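Local structure of ornithine carbamoyltransferase (3GRF) at residues A40-K45 with T64-L69; D130-P135 with V174-M179; N157-I162 with L185-H190; S277-C282 with S301-E306. The protein probably catalyses the reversible transfer of a carbamoyl group between carbamoyl phosphate and ornithine, in the arginine degradation pathway of the parasite Giardia. All coordinates share one frame; numbering follows the deposited sequence.

Contact 1: residues A40-K45 with T64-L69; sequences ARAANK and TAMTRL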
loop_
_atom_site.group_PDB
_atom_site.type_symbol
_atom_site.label_atom_id
_atom_site.label_comp_id
_atom_site.label_asym_id
_atom_site.label_seq_id
_atom_site.Cartn_x
_atom_site.Cartn_y
_atom_site.Cartn_z
ATOM N N ALA A 40 -12.731 -1.967 -16.057
ATOM C CA ALA A 40 -11.770 -1.019 -16.618
ATOM C C ALA A 40 -12.243 0.422 -16.417
ATOM O O ALA A 40 -11.696 1.363 -17.002
ATOM C CB ALA A 40 -11.537 -1.319 -18.075
ATOM N N ARG A 41 -13.251 0.592 -15.566
ATOM C CA ARG A 41 -13.830 1.916 -15.271
ATOM C C ARG A 41 -12.834 2.916 -14.660
ATOM O O ARG A 41 -12.843 4.101 -15.025
ATOM C CB ARG A 41 -15.078 1.768 -14.389
ATOM C CG ARG A 41 -16.332 1.165 -15.087
ATOM C CD ARG A 41 -16.872 2.043 -16.250
ATOM N NE ARG A 41 -17.470 3.273 -15.727
ATOM C CZ ARG A 41 -18.113 4.207 -16.429
ATOM N NH1 ARG A 41 -18.266 4.119 -17.738
ATOM N NH2 ARG A 41 -18.623 5.242 -15.785
ATOM N N ALA A 42 -11.940 2.440 -13.785
ATOM C CA ALA A 42 -10.863 3.289 -13.221
ATOM C C ALA A 42 -9.470 2.871 -13.660
ATOM O O ALA A 42 -8.505 3.119 -12.951
ATOM C CB ALA A 42 -10.925 3.275 -11.636
ATOM N N ALA A 43 -9.342 2.232 -14.815
ATOM C CA ALA A 43 -8.045 1.804 -15.281
ATOM C C ALA A 43 -7.103 3.001 -15.228
ATOM O O ALA A 43 -7.479 4.083 -15.669
ATOM C CB ALA A 43 -8.151 1.275 -16.730
ATOM N N ASN A 44 -5.886 2.798 -14.684
ATOM C CA ASN A 44 -4.827 3.828 -14.572
ATOM C C ASN A 44 -5.116 5.036 -13.706
ATOM O O ASN A 44 -4.372 6.057 -13.724
ATOM C CB ASN A 44 -4.331 4.288 -15.932
ATOM C CG ASN A 44 -3.828 3.145 -16.766
ATOM O OD1 ASN A 44 -2.735 2.635 -16.545
ATOM N ND2 ASN A 44 -4.658 2.683 -17.680
ATOM N N LYS A 45 -6.217 4.957 -12.974
ATOM C CA LYS A 45 -6.661 6.118 -12.206
ATOM C C LYS A 45 -6.410 5.771 -10.780
ATOM O O LYS A 45 -6.446 4.580 -10.446
ATOM C CB LYS A 45 -8.141 6.425 -12.456
ATOM C CG LYS A 45 -8.364 7.096 -13.834
ATOM C CD LYS A 45 -9.837 7.110 -14.209
ATOM C CE LYS A 45 -10.044 7.702 -15.608
ATOM N NZ LYS A 45 -10.143 9.187 -15.541
ATOM N N THR A 64 -10.026 -2.472 -2.358
ATOM C CA THR A 64 -10.610 -3.517 -3.190
ATOM C C THR A 64 -11.486 -2.939 -4.297
ATOM O O THR A 64 -11.471 -3.456 -5.442
ATOM C CB THR A 64 -11.416 -4.521 -2.316
ATOM O OG1 THR A 64 -10.561 -5.011 -1.316
ATOM C CG2 THR A 64 -11.883 -5.764 -3.156
ATOM N N ALA A 65 -12.247 -1.877 -3.972
ATOM C CA ALA A 65 -13.154 -1.252 -4.948
ATOM C C ALA A 65 -12.344 -0.798 -6.120
ATOM O O ALA A 65 -12.717 -1.075 -7.261
ATOM C CB ALA A 65 -13.954 -0.090 -4.342
ATOM N N MET A 66 -11.188 -0.179 -5.858
ATOM C CA MET A 66 -10.386 0.365 -6.962
ATOM C C MET A 66 -9.804 -0.711 -7.806
ATOM O O MET A 66 -9.798 -0.589 -9.019
ATOM C CB MET A 66 -9.283 1.320 -6.486
ATOM C CG MET A 66 -9.780 2.631 -5.850
ATOM S SD MET A 66 -10.644 3.753 -6.986
ATOM C CE MET A 66 -9.312 4.094 -8.105
ATOM N N THR A 67 -9.312 -1.779 -7.186
ATOM C CA THR A 67 -8.805 -2.947 -7.952
ATOM C C THR A 67 -9.885 -3.514 -8.853
ATOM O O THR A 67 -9.628 -3.908 -10.003
ATOM C CB THR A 67 -8.297 -4.032 -6.997
ATOM O OG1 THR A 67 -7.285 -3.450 -6.160
ATOM C CG2 THR A 67 -7.699 -5.231 -7.759
ATOM N N ARG A 68 -11.109 -3.557 -8.354
ATOM C CA ARG A 68 -12.217 -4.154 -9.139
ATOM C C ARG A 68 -12.637 -3.345 -10.348
ATOM O O ARG A 68 -13.263 -3.866 -11.272
ATOM C CB ARG A 68 -13.403 -4.449 -8.242
ATOM C CG ARG A 68 -13.138 -5.690 -7.389
ATOM C CD ARG A 68 -14.210 -5.887 -6.349
ATOM N NE ARG A 68 -15.444 -6.480 -6.879
ATOM C CZ ARG A 68 -15.775 -7.769 -6.802
ATOM N NH1 ARG A 68 -14.945 -8.636 -6.253
ATOM N NH2 ARG A 68 -16.941 -8.198 -7.305
ATOM N N LEU A 69 -12.307 -2.051 -10.287
ATOM C CA LEU A 69 -12.604 -1.040 -11.288
ATOM C C LEU A 69 -11.376 -0.890 -12.148
ATOM O O LEU A 69 -11.452 -0.292 -13.197
ATOM C CB LEU A 69 -12.909 0.282 -10.590
ATOM C CG LEU A 69 -14.301 0.867 -10.358
ATOM C CD1 LEU A 69 -15.456 -0.011 -10.722
ATOM C CD2 LEU A 69 -14.408 1.345 -8.920
#
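Ala-42 and Leu-69 carry the one hydrogen bond between loop 40-45 and residues 64-69 on helix 56-69. Ala-42 N donates to Leu-69 O over 2.8 Å at an N-H...O angle of 158°, approaching from above the carbonyl plane. Arg-41 N lies 3.1 Å from Leu-69 O, but its N-H is badly directed and adds no second bond. Two successive beta turns fold the loop: a type I turn from Ala-40 to Ala-43, which presents Ala-42 N to Leu-69 O, and a type II turn from Ala-42 to Lys-45.

The apolar packing centres on the methyl of Ala-42, whose CB meets Leu-69 CB at 3.7 Å. Met-66, bent at both chi2 and chi3 (-66° and -63°), brings its CE to 4.0 Å from Ala-42 CB and 3.7 Å from Lys-45 O. Arg-41 contributes just its root, CB against Leu-69 CD1 at 4.1 Å; its guanidinium runs outward to a salt bridge with Asp-319.

The loop leads into strand 46-51, which helix 56-69 joins to its parallel neighbour 72-77 in a beta-alpha-beta unit of the carbamoyl phosphate domain. With a single direct hydrogen bond, the fit rests largely on Ala-42, Met-66 and Leu-69.

Contact 2: residues D130-P135 with V174-M179; sequences DDFGHP and VTYDLM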
loop_
_atom_site.group_PDB
_atom_site.type_symbol
_atom_site.label_atom_id
_atom_site.label_comp_id
_atom_site.label_asym_id
_atom_site.label_seq_id
_atom_site.Cartn_x
_atom_site.Cartn_y
_atom_site.Cartn_z
ATOM N N ASP A 130 -16.488 11.069 9.607
ATOM C CA ASP A 130 -16.081 12.124 10.538
ATOM C C ASP A 130 -17.196 12.284 11.539
ATOM O O ASP A 130 -18.112 11.471 11.538
ATOM C CB ASP A 130 -15.724 13.435 9.804
ATOM C CG ASP A 130 -16.924 14.121 9.125
ATOM O OD1 ASP A 130 -18.056 13.584 9.074
ATOM O OD2 ASP A 130 -16.707 15.242 8.636
ATOM N N ASP A 131 -17.150 13.334 12.361
ATOM C CA ASP A 131 -18.171 13.557 13.399
ATOM C C ASP A 131 -19.514 14.092 12.901
ATOM O O ASP A 131 -20.384 14.417 13.706
ATOM C CB ASP A 131 -17.629 14.407 14.553
ATOM C CG ASP A 131 -17.153 15.786 14.123
ATOM O OD1 ASP A 131 -16.684 16.503 15.038
ATOM O OD2 ASP A 131 -17.240 16.144 12.914
ATOM N N PHE A 132 -19.692 14.160 11.580
ATOM C CA PHE A 132 -20.914 14.747 10.997
ATOM C C PHE A 132 -21.622 13.847 9.957
ATOM O O PHE A 132 -22.834 13.974 9.759
ATOM C CB PHE A 132 -20.601 16.126 10.402
ATOM C CG PHE A 132 -21.801 17.027 10.242
ATOM C CD1 PHE A 132 -22.624 17.312 11.318
ATOM C CD2 PHE A 132 -22.074 17.635 9.005
ATOM C CE1 PHE A 132 -23.729 18.151 11.170
ATOM C CE2 PHE A 132 -23.168 18.486 8.841
ATOM C CZ PHE A 132 -23.990 18.749 9.941
ATOM N N GLY A 133 -20.884 12.943 9.313
ATOM C CA GLY A 133 -21.487 11.945 8.408
ATOM C C GLY A 133 -20.697 10.675 8.109
ATOM O O GLY A 133 -19.624 10.470 8.648
ATOM N N HIS A 134 -21.232 9.833 7.220
ATOM C CA HIS A 134 -20.580 8.603 6.772
ATOM C C HIS A 134 -21.274 8.075 5.525
ATOM O O HIS A 134 -21.895 7.013 5.568
ATOM C CB HIS A 134 -20.589 7.521 7.879
ATOM C CG HIS A 134 -19.597 6.418 7.647
ATOM N ND1 HIS A 134 -19.491 5.306 8.466
ATOM C CD2 HIS A 134 -18.691 6.245 6.657
ATOM C CE1 HIS A 134 -18.554 4.506 7.992
ATOM N NE2 HIS A 134 -18.047 5.060 6.904
ATOM N N PRO A 135 -21.157 8.823 4.413
ATOM C CA PRO A 135 -21.943 8.628 3.202
ATOM C C PRO A 135 -21.619 7.350 2.464
ATOM O O PRO A 135 -22.485 6.834 1.746
ATOM C CB PRO A 135 -21.621 9.867 2.348
ATOM C CG PRO A 135 -20.294 10.415 2.896
ATOM C CD PRO A 135 -20.215 9.962 4.321
ATOM N N VAL A 174 -23.415 8.820 12.323
ATOM C CA VAL A 174 -24.065 7.722 11.592
ATOM C C VAL A 174 -25.583 7.933 11.580
ATOM O O VAL A 174 -26.211 7.796 10.543
ATOM C CB VAL A 174 -23.580 6.294 12.102
ATOM C CG1 VAL A 174 -24.634 5.195 11.880
ATOM C CG2 VAL A 174 -22.243 5.881 11.408
ATOM N N THR A 175 -26.177 8.285 12.729
ATOM C CA THR A 175 -27.600 8.611 12.855
ATOM C C THR A 175 -27.957 9.823 11.989
ATOM O O THR A 175 -28.929 9.752 11.253
ATOM C CB THR A 175 -27.982 8.906 14.311
ATOM O OG1 THR A 175 -27.357 7.928 15.152
ATOM C CG2 THR A 175 -29.491 8.872 14.516
ATOM N N TYR A 176 -27.153 10.892 12.063
ATOM C CA TYR A 176 -27.285 12.058 11.166
ATOM C C TYR A 176 -27.392 11.655 9.724
ATOM O O TYR A 176 -28.296 12.079 9.016
ATOM C CB TYR A 176 -26.104 13.013 11.315
ATOM C CG TYR A 176 -25.998 13.620 12.713
ATOM C CD1 TYR A 176 -24.908 14.395 13.062
ATOM C CD2 TYR A 176 -26.990 13.374 13.687
ATOM C CE1 TYR A 176 -24.783 14.941 14.362
ATOM C CE2 TYR A 176 -26.888 13.934 15.011
ATOM C CZ TYR A 176 -25.790 14.707 15.320
ATOM O OH TYR A 176 -25.682 15.247 16.600
ATOM N N ASP A 177 -26.457 10.850 9.269
ATOM C CA ASP A 177 -26.456 10.523 7.834
ATOM C C ASP A 177 -27.583 9.545 7.449
ATOM O O ASP A 177 -28.060 9.583 6.312
ATOM C CB ASP A 177 -25.048 10.027 7.410
ATOM C CG ASP A 177 -24.440 10.823 6.257
ATOM O OD1 ASP A 177 -24.990 11.844 5.801
ATOM O OD2 ASP A 177 -23.379 10.403 5.786
ATOM N N LEU A 178 -28.049 8.667 8.385
ATOM C CA LEU A 178 -29.212 7.745 8.136
ATOM C C LEU A 178 -30.479 8.604 8.006
ATOM O O LEU A 178 -31.283 8.374 7.097
ATOM C CB LEU A 178 -29.372 6.737 9.296
ATOM C CG LEU A 178 -29.106 5.228 9.096
ATOM C CD1 LEU A 178 -28.623 4.919 7.676
ATOM C CD2 LEU A 178 -28.080 4.726 10.115
ATOM N N MET A 179 -30.651 9.565 8.912
ATOM C CA MET A 179 -31.788 10.479 8.837
ATOM C C MET A 179 -31.815 11.184 7.488
ATOM O O MET A 179 -32.880 11.267 6.852
ATOM C CB MET A 179 -31.707 11.515 9.952
ATOM C CG MET A 179 -31.887 10.933 11.384
ATOM S SD MET A 179 -31.284 12.101 12.645
ATOM C CE MET A 179 -32.403 13.474 12.433
#
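His-134 N donates to Asp-177 OD2 in a short bond of 2.6 Å, with an N-H...O angle of 163° and the donor 40° above the carboxylate plane. Pro-135 N lies 3.1 Å from the same OD2 but has no hydrogen to give, and Pro-135 CD packs beside that oxygen. The other carboxylate oxygen, OD1, is bound by Arg-180 in a salt bridge and by the backbone N of Ile-13, which leaves the acid little freedom to rotate.

Ahead of this bond, the loop is folded by Asp-130, whose OD1 accepts from Phe-132 N at 3.0 Å and from Gly-133 N at 2.9 Å, an Asx turn and an Asx motif on one oxygen. The loop follows strand 125-127 of the carbamoyl phosphate domain and leads into helix 135-151, with His-134 at the N-cap; His-Pro here opens the His-Pro-X-Gln signature of transcarbamylases, which in relatives takes part in binding carbamoyl phosphate. Helix 173-185 belongs to the ornithine domain, so the contact bridges the two domains.

The aromatic pair lies on one flank. Phe-132 has its CG anti to the backbone N (chi1 -159°), which turns the ring back to Tyr-176; the side chains cross at about a right angle, with Phe-132 CD1 to Tyr-176 CD1 at 4.1 Å. Phe-132 O sits in the plane of the tyrosine ring, at its edge, 3.9 Å from Tyr-176 CD1, and accepts a bond from Arg-180, which also makes a cation-pi contact with the Phe-132 ring. On the other flank, Val-174 CG2 abuts the edge of the His-134 ring.

Contact 3: residues N157-I162 with L185-H190; sequences NGFKGI and LGMECH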
loop_
_atom_site.group_PDB
_atom_site.type_symbol
_atom_site.label_atom_id
_atom_site.label_comp_id
_atom_site.label_asym_id
_atom_site.label_seq_id
_atom_site.Cartn_x
_atom_site.Cartn_y
_atom_site.Cartn_z
ATOM N N ASN A 157 -43.401 -1.183 -3.160
ATOM C CA ASN A 157 -43.477 0.216 -2.721
ATOM C C ASN A 157 -42.116 0.894 -2.505
ATOM O O ASN A 157 -42.027 1.925 -1.840
ATOM C CB ASN A 157 -44.431 0.401 -1.526
ATOM C CG ASN A 157 -44.927 1.851 -1.378
ATOM O OD1 ASN A 157 -44.933 2.612 -2.340
ATOM N ND2 ASN A 157 -45.286 2.244 -0.154
ATOM N N GLY A 158 -41.050 0.271 -3.061
ATOM C CA GLY A 158 -39.733 0.855 -3.025
ATOM C C GLY A 158 -39.302 1.129 -1.595
ATOM O O GLY A 158 -39.742 0.431 -0.698
ATOM N N PHE A 159 -38.461 2.147 -1.412
ATOM C CA PHE A 159 -38.064 2.638 -0.079
ATOM C C PHE A 159 -39.239 3.292 0.651
ATOM O O PHE A 159 -39.300 3.314 1.886
ATOM C CB PHE A 159 -36.898 3.630 -0.184
ATOM C CG PHE A 159 -35.592 3.014 -0.618
ATOM C CD1 PHE A 159 -35.085 3.254 -1.895
ATOM C CD2 PHE A 159 -34.842 2.210 0.256
ATOM C CE1 PHE A 159 -33.875 2.680 -2.302
ATOM C CE2 PHE A 159 -33.644 1.637 -0.154
ATOM C CZ PHE A 159 -33.167 1.870 -1.432
ATOM N N LYS A 160 -40.199 3.792 -0.117
ATOM C CA LYS A 160 -41.326 4.518 0.447
ATOM C C LYS A 160 -42.052 3.777 1.565
ATOM O O LYS A 160 -42.459 4.411 2.533
ATOM C CB LYS A 160 -42.313 4.899 -0.647
ATOM C CG LYS A 160 -41.666 5.572 -1.834
ATOM C CD LYS A 160 -41.422 7.003 -1.519
ATOM C CE LYS A 160 -40.269 7.566 -2.333
ATOM N NZ LYS A 160 -40.437 7.451 -3.818
ATOM N N GLY A 161 -42.206 2.454 1.420
ATOM C CA GLY A 161 -42.964 1.605 2.355
ATOM C C GLY A 161 -42.151 1.015 3.495
ATOM O O GLY A 161 -42.709 0.445 4.435
ATOM N N ILE A 162 -40.823 1.145 3.415
ATOM C CA ILE A 162 -39.939 0.548 4.415
ATOM C C ILE A 162 -39.839 1.520 5.567
ATOM O O ILE A 162 -39.257 2.596 5.406
ATOM C CB ILE A 162 -38.497 0.247 3.889
ATOM C CG1 ILE A 162 -38.536 -0.592 2.629
ATOM C CG2 ILE A 162 -37.726 -0.594 4.921
ATOM C CD1 ILE A 162 -39.467 -1.783 2.759
ATOM N N LEU A 185 -34.755 9.592 0.501
ATOM C CA LEU A 185 -35.450 8.456 -0.106
ATOM C C LEU A 185 -36.953 8.390 0.224
ATOM O O LEU A 185 -37.676 7.603 -0.374
ATOM C CB LEU A 185 -34.720 7.119 0.214
ATOM C CG LEU A 185 -33.334 6.981 -0.456
ATOM C CD1 LEU A 185 -32.608 5.814 0.175
ATOM C CD2 LEU A 185 -33.416 6.705 -2.021
ATOM N N GLY A 186 -37.412 9.235 1.148
ATOM C CA GLY A 186 -38.835 9.367 1.427
ATOM C C GLY A 186 -39.320 8.289 2.366
ATOM O O GLY A 186 -40.465 7.821 2.273
ATOM N N MET A 187 -38.452 7.920 3.308
ATOM C CA MET A 187 -38.776 6.919 4.305
ATOM C C MET A 187 -39.246 7.555 5.590
ATOM O O MET A 187 -38.826 8.661 5.978
ATOM C CB MET A 187 -37.543 6.025 4.577
ATOM C CG MET A 187 -37.144 5.184 3.388
ATOM S SD MET A 187 -35.473 4.547 3.335
ATOM C CE MET A 187 -35.674 3.231 4.560
ATOM N N GLU A 188 -40.123 6.826 6.259
ATOM C CA GLU A 188 -40.445 7.104 7.643
ATOM C C GLU A 188 -39.232 6.685 8.494
ATOM O O GLU A 188 -38.817 5.526 8.509
ATOM C CB GLU A 188 -41.719 6.361 8.030
ATOM C CG GLU A 188 -42.053 6.474 9.468
ATOM C CD GLU A 188 -43.376 7.142 9.700
ATOM O OE1 GLU A 188 -43.685 8.100 8.940
ATOM O OE2 GLU A 188 -44.093 6.725 10.648
ATOM N N CYS A 189 -38.602 7.653 9.129
ATOM C CA CYS A 189 -37.409 7.340 9.922
ATOM C C CYS A 189 -37.805 7.618 11.382
ATOM O O CYS A 189 -38.274 8.701 11.685
ATOM C CB CYS A 189 -36.240 8.215 9.454
ATOM S SG CYS A 189 -34.595 7.439 9.033
ATOM N N HIS A 190 -37.630 6.660 12.288
ATOM C CA HIS A 190 -37.892 6.903 13.738
ATOM C C HIS A 190 -36.541 6.912 14.450
ATOM O O HIS A 190 -35.770 5.962 14.323
ATOM C CB HIS A 190 -38.704 5.766 14.373
ATOM C CG HIS A 190 -40.098 5.616 13.860
ATOM N ND1 HIS A 190 -40.601 6.336 12.791
ATOM C CD2 HIS A 190 -41.108 4.822 14.291
ATOM C CE1 HIS A 190 -41.854 5.971 12.580
ATOM N NE2 HIS A 190 -42.183 5.052 13.473
HETATM O O HOH W 1 -40.944 4.339 4.896
HETATM O O HOH W 2 -42.933 7.046 3.131
#
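The backbones come closest where Lys-160 CA and Met-187 CA are 5.2 Å apart: residues 159-161, helical in phi and psi but without regular helical bonds, face the point where helix 173-185 stops in a Schellman motif with Gly-186, of positive phi, as its C-prime residue. Phe-159 is the main side chain of the contact. Its CG stands anti to the carbonyl carbon (chi1 -69°), aiming the ring at Leu-185, whose CD1 methyl rests almost exactly over the ring centre, 4.0 Å from the Phe-159 centroid and 4° off the normal, in a CH-pi contact. Met-187 approaches the ring obliquely, in a Met-aromatic contact with SD 5.0 Å from the Phe-159 centroid. Met-187 CG presses on Phe-159 O at 3.2 Å, and Met-187 CE continues to the backbone and CB of Ile-162. Lys-160 folds back over the helix end, where its CE lies 3.3 Å from Leu-185 O.

No direct hydrogen bond joins the segments, and water fills that role. One water donates to Lys-160 O at 2.8 Å and to Ile-162 O, while accepting from Glu-188 N at 3.0 Å. A second bridges Lys-160 O and Gly-186 O. Glu-188 sends its carboxylate away, to Ser-221, and Cys-189 forms a disulfide with Cys-182.

Strands 164-167 and 188-192, parallel neighbours in the sheet, are joined through helix 173-185 in a beta-alpha-beta crossover of the Rossmann-like ornithine domain; here the lead-in to the first strand packs on the turn into the second.

Contact 4: residues S277-C282 with S301-E306; sequences SIFMNC and SVCYDE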
loop_
_atom_site.group_PDB
_atom_site.type_symbol
_atom_site.label_atom_id
_atom_site.label_comp_id
_atom_site.label_asym_id
_atom_site.label_seq_id
_atom_site.Cartn_x
_atom_site.Cartn_y
_atom_site.Cartn_z
ATOM N N SER A 277 -39.161 -7.663 9.135
ATOM C CA SER A 277 -38.087 -6.764 9.563
ATOM C C SER A 277 -36.707 -7.356 9.395
ATOM O O SER A 277 -36.523 -8.586 9.306
ATOM C CB SER A 277 -38.290 -6.271 11.005
ATOM O OG SER A 277 -38.311 -7.353 11.913
ATOM N N ILE A 278 -35.723 -6.473 9.298
ATOM C CA ILE A 278 -34.352 -6.918 9.303
ATOM C C ILE A 278 -33.640 -6.080 10.355
ATOM O O ILE A 278 -34.131 -5.028 10.722
ATOM C CB ILE A 278 -33.674 -6.849 7.903
ATOM C CG1 ILE A 278 -33.492 -5.411 7.431
ATOM C CG2 ILE A 278 -34.445 -7.701 6.837
ATOM C CD1 ILE A 278 -32.761 -5.302 6.072
ATOM N N PHE A 279 -32.504 -6.561 10.826
ATOM C CA PHE A 279 -31.680 -5.859 11.818
ATOM C C PHE A 279 -30.299 -5.502 11.153
ATOM O O PHE A 279 -29.694 -6.338 10.460
ATOM C CB PHE A 279 -31.481 -6.738 13.067
ATOM C CG PHE A 279 -30.433 -6.226 13.949
ATOM C CD1 PHE A 279 -30.734 -5.177 14.840
ATOM C CD2 PHE A 279 -29.129 -6.700 13.845
ATOM C CE1 PHE A 279 -29.712 -4.614 15.636
ATOM C CE2 PHE A 279 -28.089 -6.152 14.649
ATOM C CZ PHE A 279 -28.382 -5.110 15.523
ATOM N N MET A 280 -29.844 -4.251 11.341
ATOM C CA MET A 280 -28.618 -3.717 10.769
ATOM C C MET A 280 -27.754 -3.073 11.859
ATOM O O MET A 280 -28.303 -2.580 12.839
ATOM C CB MET A 280 -28.994 -2.646 9.756
ATOM C CG MET A 280 -29.767 -3.221 8.607
ATOM S SD MET A 280 -30.112 -2.056 7.260
ATOM C CE MET A 280 -28.564 -1.998 6.352
ATOM N N ASN A 281 -26.432 -3.072 11.672
ATOM C CA ASN A 281 -25.449 -2.377 12.559
ATOM C C ASN A 281 -24.205 -2.215 11.672
ATOM O O ASN A 281 -23.661 -3.217 11.118
ATOM C CB ASN A 281 -25.165 -3.262 13.823
ATOM C CG ASN A 281 -24.122 -2.669 14.813
ATOM O OD1 ASN A 281 -24.156 -2.977 15.996
ATOM N ND2 ASN A 281 -23.211 -1.845 14.334
ATOM N N CYS A 282 -23.753 -0.975 11.487
ATOM C CA CYS A 282 -22.652 -0.710 10.564
ATOM C C CYS A 282 -21.326 -1.324 11.026
ATOM O O CYS A 282 -20.388 -1.431 10.232
ATOM C CB CYS A 282 -22.532 0.793 10.323
ATOM S SG CYS A 282 -22.380 1.803 11.829
ATOM N N SER A 301 -30.765 -10.526 11.391
ATOM C CA SER A 301 -29.499 -9.833 11.205
ATOM C C SER A 301 -28.972 -9.920 9.812
ATOM O O SER A 301 -28.736 -11.013 9.287
ATOM C CB SER A 301 -28.420 -10.350 12.134
ATOM O OG SER A 301 -27.232 -9.601 11.895
ATOM N N VAL A 302 -28.788 -8.755 9.207
ATOM C CA VAL A 302 -28.065 -8.693 7.930
ATOM C C VAL A 302 -26.650 -8.090 8.040
ATOM O O VAL A 302 -26.055 -7.707 7.033
ATOM C CB VAL A 302 -28.910 -8.014 6.807
ATOM C CG1 VAL A 302 -30.193 -8.794 6.571
ATOM C CG2 VAL A 302 -29.284 -6.596 7.181
ATOM N N CYS A 303 -26.081 -8.037 9.246
ATOM C CA CYS A 303 -24.851 -7.266 9.454
ATOM C C CYS A 303 -23.654 -7.592 8.567
ATOM O O CYS A 303 -22.940 -6.677 8.121
ATOM C CB CYS A 303 -24.422 -7.272 10.925
ATOM S SG CYS A 303 -25.661 -6.485 11.938
ATOM N N TYR A 304 -23.382 -8.872 8.352
ATOM C CA TYR A 304 -22.167 -9.234 7.630
ATOM C C TYR A 304 -22.319 -8.978 6.114
ATOM O O TYR A 304 -21.359 -8.611 5.462
ATOM C CB TYR A 304 -21.848 -10.715 7.796
ATOM C CG TYR A 304 -21.352 -11.226 9.126
ATOM C CD1 TYR A 304 -21.633 -12.531 9.498
ATOM C CD2 TYR A 304 -20.613 -10.441 9.994
ATOM C CE1 TYR A 304 -21.184 -13.064 10.673
ATOM C CE2 TYR A 304 -20.160 -10.963 11.208
ATOM C CZ TYR A 304 -20.459 -12.280 11.536
ATOM O OH TYR A 304 -20.026 -12.851 12.700
ATOM N N ASP A 305 -23.489 -9.280 5.558
ATOM C CA ASP A 305 -23.760 -8.993 4.143
ATOM C C ASP A 305 -23.779 -7.492 3.916
ATOM O O ASP A 305 -23.345 -6.993 2.874
ATOM C CB ASP A 305 -25.115 -9.565 3.730
ATOM C CG ASP A 305 -25.053 -11.064 3.382
ATOM O OD1 ASP A 305 -26.137 -11.648 3.205
ATOM O OD2 ASP A 305 -23.945 -11.655 3.291
ATOM N N GLU A 306 -24.284 -6.776 4.921
ATOM C CA GLU A 306 -24.258 -5.322 4.916
ATOM C C GLU A 306 -22.804 -4.815 4.894
ATOM O O GLU A 306 -22.521 -3.873 4.199
ATOM C CB GLU A 306 -25.047 -4.768 6.132
ATOM C CG GLU A 306 -24.765 -3.307 6.501
ATOM C CD GLU A 306 -25.465 -2.857 7.767
ATOM O OE1 GLU A 306 -26.021 -3.698 8.470
ATOM O OE2 GLU A 306 -25.409 -1.655 8.106
HETATM O O HOH W 3 -22.549 -4.015 9.064
#
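Phe-279 O and Val-302 N make the straightest polar link between strand 278-281 and the start of helix 303-322: the bond is 2.9 Å long with an N-H...O angle of 176°. It belongs to a lone bridge between Phe-279 and Ser-301. Just past it, Cys-303 N is satisfied by Ser-301 OG at 3.3 Å, which closes an ST turn.

Glu-306 supplies the second bond. With CG anti to the backbone N (chi1 162°) and the rest of the chain extended, its carboxylate reaches the strand, where OE1 accepts on its syn side from Asn-281 N at 3.3 Å. A water donates to both Asn-281 O and Cys-303 O.

Side-chain packing accompanies these bonds. Cys-303 SG lies obliquely to the Phe-279 ring, 3.7 Å from CE2, while Ser-301 OG meets that ring at its edge. Met-280 CG touches Val-302 CG2 at 3.7 Å, and Met-280 CE packs against Glu-306 CD at 3.5 Å. On the helix, Tyr-304 OH is hydrogen-bonded to Asp-92 of the second subunit; Asp-305 makes salt bridges to Arg-99 of that subunit and to Lys-148 of its own chain.

Helix 303-322 thus starts against the outermost strand, within this chain, of the parallel sheet in the Rossmann-like ornithine domain. Glu-306 OE2 also lies close to Asp-141 OD2, which may favour protonation of one acid, whereas the backbone N-H of Asn-281 might modestly favour the charged form of Glu-306.

Contact 1 closes first along the chain and stands apart in the carbamoyl phosphate domain, its centre 26 to 33 Å from those of the other three. Contacts 2, 3 and 4 cluster, with centres 17 to 18 Å apart. The segments of contacts 2 and 3 alternate in sequence, and the contacts touch where Cys-189 SG packs on Leu-178 and Met-179; contact 2 meets contact 4 through Val-174 and Cys-282. Contacts 3 and 4 both reach the five-stranded parallel sheet of the ornithine domain. Contact 2 spans the two domains, and helix 303-322, which starts in contact 4, runs on to helix 56-69 of contact 1, linking the domains a second time.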